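Long-range contact in CG4930 (Drosophila melanogaster, PDB 3ISM), which inhibits the nuclease EndoG by binding to it: residues R96-N108 against Q135-F147. The protein carries 1 engineered substitution. Sequence-based numbering, arbitrary orientation. Where two conformers were deposited one is given.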
loop_
_atom_site.group_PDB
_atom_site.type_symbol
_atom_site.label_atom_id
_atom_site.label_comp_id
_atom_site.label_asym_id
_atom_site.label_seq_id
_atom_site.Cartn_x
_atom_site.Cartn_y
_atom_site.Cartn_z
ATOM N N ARG C 96 4.252 34.143 10.464
ATOM C CA ARG C 96 3.802 33.954 9.076
ATOM C C ARG C 96 3.937 32.498 8.572
ATOM O O ARG C 96 3.065 31.988 7.863
ATOM C CB ARG C 96 4.586 34.874 8.133
ATOM C CG ARG C 96 4.099 34.822 6.687
ATOM C CD ARG C 96 4.867 35.788 5.802
ATOM N NE ARG C 96 4.203 35.976 4.512
ATOM C CZ ARG C 96 4.308 35.128 3.490
ATOM N NH1 ARG C 96 5.064 34.037 3.596
ATOM N NH2 ARG C 96 3.682 35.378 2.357
ATOM N N GLY C 97 5.044 31.855 8.935
ATOM C CA GLY C 97 5.308 30.474 8.543
ATOM C C GLY C 97 4.233 29.539 9.053
ATOM O O GLY C 97 3.835 28.607 8.363
ATOM N N ASP C 98 3.761 29.791 10.268
ATOM C CA ASP C 98 2.643 29.031 10.825
ATOM C C ASP C 98 1.312 29.420 10.204
ATOM O O ASP C 98 0.483 28.551 9.911
ATOM C CB ASP C 98 2.586 29.201 12.345
ATOM C CG ASP C 98 3.717 28.485 13.038
ATOM O OD1 ASP C 98 4.150 27.442 12.521
ATOM O OD2 ASP C 98 4.190 28.957 14.082
ATOM N N ALA C 99 1.097 30.725 10.021
ATOM C CA ALA C 99 -0.151 31.203 9.427
ATOM C C ALA C 99 -0.424 30.608 8.038
ATOM O O ALA C 99 -1.584 30.337 7.702
ATOM C CB ALA C 99 -0.176 32.711 9.362
ATOM N N CYS C 100 0.632 30.412 7.241
ATOM C CA CYS C 100 0.518 29.801 5.911
ATOM C C CYS C 100 -0.092 28.401 5.963
ATOM O O CYS C 100 -0.670 27.941 4.976
ATOM C CB CYS C 100 1.894 29.663 5.246
ATOM S SG CYS C 100 2.697 31.185 4.711
ATOM N N PHE C 101 0.102 27.706 7.079
ATOM C CA PHE C 101 -0.391 26.346 7.254
ATOM C C PHE C 101 -1.736 26.336 7.993
ATOM O O PHE C 101 -2.680 25.660 7.571
ATOM C CB PHE C 101 0.646 25.497 8.010
ATOM C CG PHE C 101 0.226 24.059 8.221
ATOM C CD1 PHE C 101 0.423 23.105 7.224
ATOM C CD2 PHE C 101 -0.364 23.655 9.413
ATOM C CE1 PHE C 101 0.041 21.782 7.415
ATOM C CE2 PHE C 101 -0.756 22.321 9.609
ATOM C CZ PHE C 101 -0.553 21.389 8.610
ATOM N N TYR C 102 -1.810 27.077 9.101
ATOM C CA TYR C 102 -3.010 27.065 9.960
ATOM C C TYR C 102 -4.122 28.064 9.584
ATOM O O TYR C 102 -5.291 27.708 9.657
ATOM C CB TYR C 102 -2.653 27.292 11.432
ATOM C CG TYR C 102 -1.732 26.272 12.039
ATOM C CD1 TYR C 102 -0.403 26.587 12.290
ATOM C CD2 TYR C 102 -2.186 25.000 12.369
ATOM C CE1 TYR C 102 0.462 25.675 12.842
ATOM C CE2 TYR C 102 -1.328 24.065 12.917
ATOM C CZ TYR C 102 -0.006 24.415 13.158
ATOM O OH TYR C 102 0.851 23.511 13.715
ATOM N N ASP C 103 -3.769 29.305 9.215
ATOM C CA ASP C 103 -4.772 30.396 9.152
ATOM C C ASP C 103 -4.279 31.642 8.404
ATOM O O ASP C 103 -3.958 32.665 9.030
ATOM C CB ASP C 103 -5.143 30.794 10.586
ATOM C CG ASP C 103 -6.578 31.312 10.724
ATOM O OD1 ASP C 103 -7.299 31.508 9.714
ATOM O OD2 ASP C 103 -6.978 31.537 11.884
ATOM N N PRO C 104 -4.195 31.571 7.066
ATOM C CA PRO C 104 -3.655 32.712 6.328
ATOM C C PRO C 104 -4.542 33.952 6.300
ATOM O O PRO C 104 -4.018 35.056 6.214
ATOM C CB PRO C 104 -3.472 32.159 4.898
ATOM C CG PRO C 104 -3.583 30.683 5.030
ATOM C CD PRO C 104 -4.509 30.449 6.168
ATOM N N THR C 105 -5.848 33.787 6.316
ATOM C CA THR C 105 -6.752 34.919 6.243
ATOM C C THR C 105 -6.547 36.053 7.248
ATOM O O THR C 105 -6.424 37.158 6.858
ATOM C CB THR C 105 -8.202 34.501 6.117
ATOM O OG1 THR C 105 -8.379 33.863 4.876
ATOM C CG2 THR C 105 -9.079 35.701 6.162
ATOM N N PRO C 106 -6.491 35.751 8.525
ATOM C CA PRO C 106 -6.252 36.757 9.546
ATOM C C PRO C 106 -4.906 37.388 9.299
ATOM O O PRO C 106 -4.813 38.548 9.418
ATOM C CB PRO C 106 -6.252 35.955 10.827
ATOM C CG PRO C 106 -7.024 34.799 10.543
ATOM C CD PRO C 106 -7.171 34.595 9.090
ATOM N N TYR C 107 -3.889 36.624 8.935
ATOM C CA TYR C 107 -2.597 37.205 8.641
ATOM C C TYR C 107 -2.686 38.126 7.418
ATOM O O TYR C 107 -2.219 39.212 7.457
ATOM C CB TYR C 107 -1.514 36.146 8.440
ATOM C CG TYR C 107 -0.136 36.702 8.197
ATOM C CD1 TYR C 107 0.774 36.778 9.201
ATOM C CD2 TYR C 107 0.246 37.146 6.964
ATOM C CE1 TYR C 107 1.979 37.280 9.001
ATOM C CE2 TYR C 107 1.455 37.650 6.755
ATOM C CZ TYR C 107 2.328 37.721 7.770
ATOM O OH TYR C 107 3.544 38.227 7.579
ATOM N N ASN C 108 -3.291 37.662 6.346
ATOM C CA ASN C 108 -3.405 38.456 5.124
ATOM C C ASN C 108 -4.105 39.818 5.304
ATOM O O ASN C 108 -3.712 40.818 4.684
ATOM C CB ASN C 108 -4.043 37.624 3.992
ATOM C CG ASN C 108 -3.105 36.533 3.476
ATOM O OD1 ASN C 108 -1.982 36.389 3.958
ATOM N ND2 ASN C 108 -3.563 35.763 2.504
ATOM N N GLN C 135 9.738 38.853 1.724
ATOM C CA GLN C 135 8.415 38.469 1.209
ATOM C C GLN C 135 7.426 38.112 2.326
ATOM O O GLN C 135 6.848 37.016 2.341
ATOM C CB GLN C 135 8.540 37.351 0.165
ATOM C CG GLN C 135 9.482 37.713 -0.996
ATOM C CD GLN C 135 9.564 36.639 -2.069
ATOM O OE1 GLN C 135 8.544 36.146 -2.551
ATOM N NE2 GLN C 135 10.788 36.280 -2.457
ATOM N N LEU C 136 7.242 39.037 3.268
ATOM C CA LEU C 136 6.377 38.771 4.425
ATOM C C LEU C 136 4.975 39.362 4.313
ATOM O O LEU C 136 4.292 39.564 5.316
ATOM C CB LEU C 136 7.047 39.167 5.752
ATOM C CG LEU C 136 8.414 38.508 6.011
ATOM C CD1 LEU C 136 9.084 39.080 7.253
ATOM C CD2 LEU C 136 8.349 36.965 6.070
ATOM N N GLY C 137 4.537 39.603 3.084
ATOM C CA GLY C 137 3.178 40.054 2.824
ATOM C C GLY C 137 2.224 38.872 2.815
ATOM O O GLY C 137 2.530 37.833 3.385
ATOM N N PRO C 138 1.056 39.025 2.169
ATOM C CA PRO C 138 0.049 37.969 2.199
ATOM C C PRO C 138 0.567 36.588 1.779
ATOM O O PRO C 138 1.417 36.465 0.880
ATOM C CB PRO C 138 -1.014 38.472 1.214
ATOM C CG PRO C 138 -0.889 39.962 1.273
ATOM C CD PRO C 138 0.603 40.189 1.380
ATOM N N CYS C 139 0.064 35.567 2.458
ATOM C CA CYS C 139 0.295 34.197 2.079
ATOM C C CYS C 139 -0.402 33.959 0.738
ATOM O O CYS C 139 -1.471 34.532 0.487
ATOM C CB CYS C 139 -0.280 33.250 3.142
ATOM S SG CYS C 139 0.173 33.702 4.873
ATOM N N TRP C 140 0.215 33.134 -0.102
ATOM C CA TRP C 140 -0.320 32.790 -1.427
ATOM C C TRP C 140 0.245 31.454 -1.930
ATOM O O TRP C 140 0.852 30.720 -1.155
ATOM C CB TRP C 140 -0.074 33.921 -2.445
ATOM C CG TRP C 140 1.347 34.197 -2.842
ATOM C CD1 TRP C 140 2.359 34.627 -2.033
ATOM C CD2 TRP C 140 1.896 34.143 -4.171
ATOM N NE1 TRP C 140 3.508 34.820 -2.769
ATOM C CE2 TRP C 140 3.246 34.542 -4.086
ATOM C CE3 TRP C 140 1.376 33.784 -5.425
ATOM C CZ2 TRP C 140 4.092 34.580 -5.206
ATOM C CZ3 TRP C 140 2.207 33.818 -6.527
ATOM C CH2 TRP C 140 3.553 34.216 -6.414
ATOM N N SER C 141 0.080 31.137 -3.215
ATOM C CA SER C 141 0.491 29.798 -3.679
ATOM C C SER C 141 2.002 29.516 -3.637
ATOM O O SER C 141 2.425 28.365 -3.736
ATOM C CB SER C 141 -0.100 29.454 -5.054
ATOM O OG SER C 141 0.373 30.333 -6.047
ATOM N N ARG C 142 2.809 30.559 -3.482
ATOM C CA ARG C 142 4.248 30.365 -3.376
ATOM C C ARG C 142 4.584 29.690 -2.051
ATOM O O ARG C 142 5.513 28.886 -1.983
ATOM C CB ARG C 142 4.978 31.704 -3.503
ATOM C CG ARG C 142 6.483 31.634 -3.730
ATOM C CD ARG C 142 6.870 30.965 -5.034
ATOM N NE ARG C 142 6.249 31.546 -6.225
ATOM C CZ ARG C 142 6.800 32.491 -6.985
ATOM N NH1 ARG C 142 7.993 32.998 -6.677
ATOM N NH2 ARG C 142 6.152 32.936 -8.055
ATOM N N ASP C 143 3.809 29.997 -1.016
ATOM C CA ASP C 143 4.152 29.565 0.335
ATOM C C ASP C 143 3.064 28.811 1.113
ATOM O O ASP C 143 3.287 28.434 2.264
ATOM C CB ASP C 143 4.650 30.796 1.134
ATOM C CG ASP C 143 3.806 32.056 0.868
ATOM O OD1 ASP C 143 2.560 31.947 0.845
ATOM O OD2 ASP C 143 4.383 33.154 0.686
ATOM N N SER C 144 1.898 28.577 0.520
ATOM C CA SER C 144 0.802 27.968 1.299
ATOM C C SER C 144 -0.019 26.940 0.506
ATOM O O SER C 144 -0.381 27.199 -0.637
ATOM C CB SER C 144 -0.107 29.071 1.850
ATOM O OG SER C 144 -1.277 28.558 2.468
ATOM N N ASP C 145 -0.316 25.782 1.103
ATOM C CA ASP C 145 -1.164 24.788 0.413
ATOM C C ASP C 145 -2.658 25.156 0.406
ATOM O O ASP C 145 -3.497 24.415 -0.117
ATOM C CB ASP C 145 -0.918 23.334 0.882
ATOM C CG ASP C 145 -1.310 23.071 2.345
ATOM O OD1 ASP C 145 -1.803 23.977 3.057
ATOM O OD2 ASP C 145 -1.110 21.913 2.784
ATOM N N LEU C 146 -2.972 26.312 0.972
ATOM C CA LEU C 146 -4.331 26.843 0.949
ATOM C C LEU C 146 -4.617 27.614 -0.330
ATOM O O LEU C 146 -5.739 28.070 -0.543
ATOM C CB LEU C 146 -4.578 27.737 2.160
ATOM C CG LEU C 146 -4.808 26.930 3.434
ATOM C CD1 LEU C 146 -3.524 26.686 4.225
ATOM C CD2 LEU C 146 -5.804 27.638 4.273
ATOM N N PHE C 147 -3.593 27.748 -1.181
ATOM C CA PHE C 147 -3.694 28.505 -2.415
ATOM C C PHE C 147 -3.149 27.689 -3.602
ATOM O O PHE C 147 -2.452 26.677 -3.423
ATOM C CB PHE C 147 -2.912 29.830 -2.302
ATOM C CG PHE C 147 -3.353 30.741 -1.164
ATOM C CD1 PHE C 147 -2.859 30.569 0.128
ATOM C CD2 PHE C 147 -4.220 31.811 -1.407
ATOM C CE1 PHE C 147 -3.250 31.427 1.185
ATOM C CE2 PHE C 147 -4.606 32.676 -0.374
ATOM C CZ PHE C 147 -4.118 32.482 0.932
HETATM O O HOH W 1 0.455 25.617 3.835
#
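Arg96 reaches from the last turns of helix 81-102 into the loop formed by 135-147. With CG anti to the backbone N (chi1 -175°) and the chain extended as far as NE, CB and CG carry it across, CG only loosely near Cys139 SG (4.5 Å). Close contact begins at CD, which packs on Leu136, 3.7 Å from its CD2. NE and NH2 together grip Gly137 O side-on, NE at 2.7 Å in the carbonyl plane and NH2 from above it. At the tip, NH2 forms a salt bridge with Asp143 OD2 (2.9 Å), supplemented by a weak bond from NH1; the guanidinium and carboxylate planes stand 75° apart. Gln135 O lies over one face of the guanidinium. Asp143 is itself positioned by Trp140 N, which donates to the syn lone pair of OD1. A leucine in place of Arg96 would probably leave Asp143 without its charge partner and Gly137 O without the two guanidinium donors.

Further bonds pin the same loop. Tyr107 OH donates to Leu136 O, and the Asn108 amide brackets the Cys139 backbone, OD1 accepting from N (2.7 Å) and ND2 donating to O (3.2 Å). Ser144 OG donates to Cys100 O on a lone pair while accepting from Leu146 N in an ST turn. Between these polar contacts, Cys100 SG meets Cys139 SG at 3.6 Å, and Pro104 CB touches the edge of the Phe147 ring.

The chain of CG8862 also reaches the contact: its Arg99 forms a salt bridge with Asp145 and a hydrogen bond with Phe101 O. The loop following helix 124-132 is thus fastened across the junction of helices 81-102 and 104-120, within the Ku C-terminal-like domain.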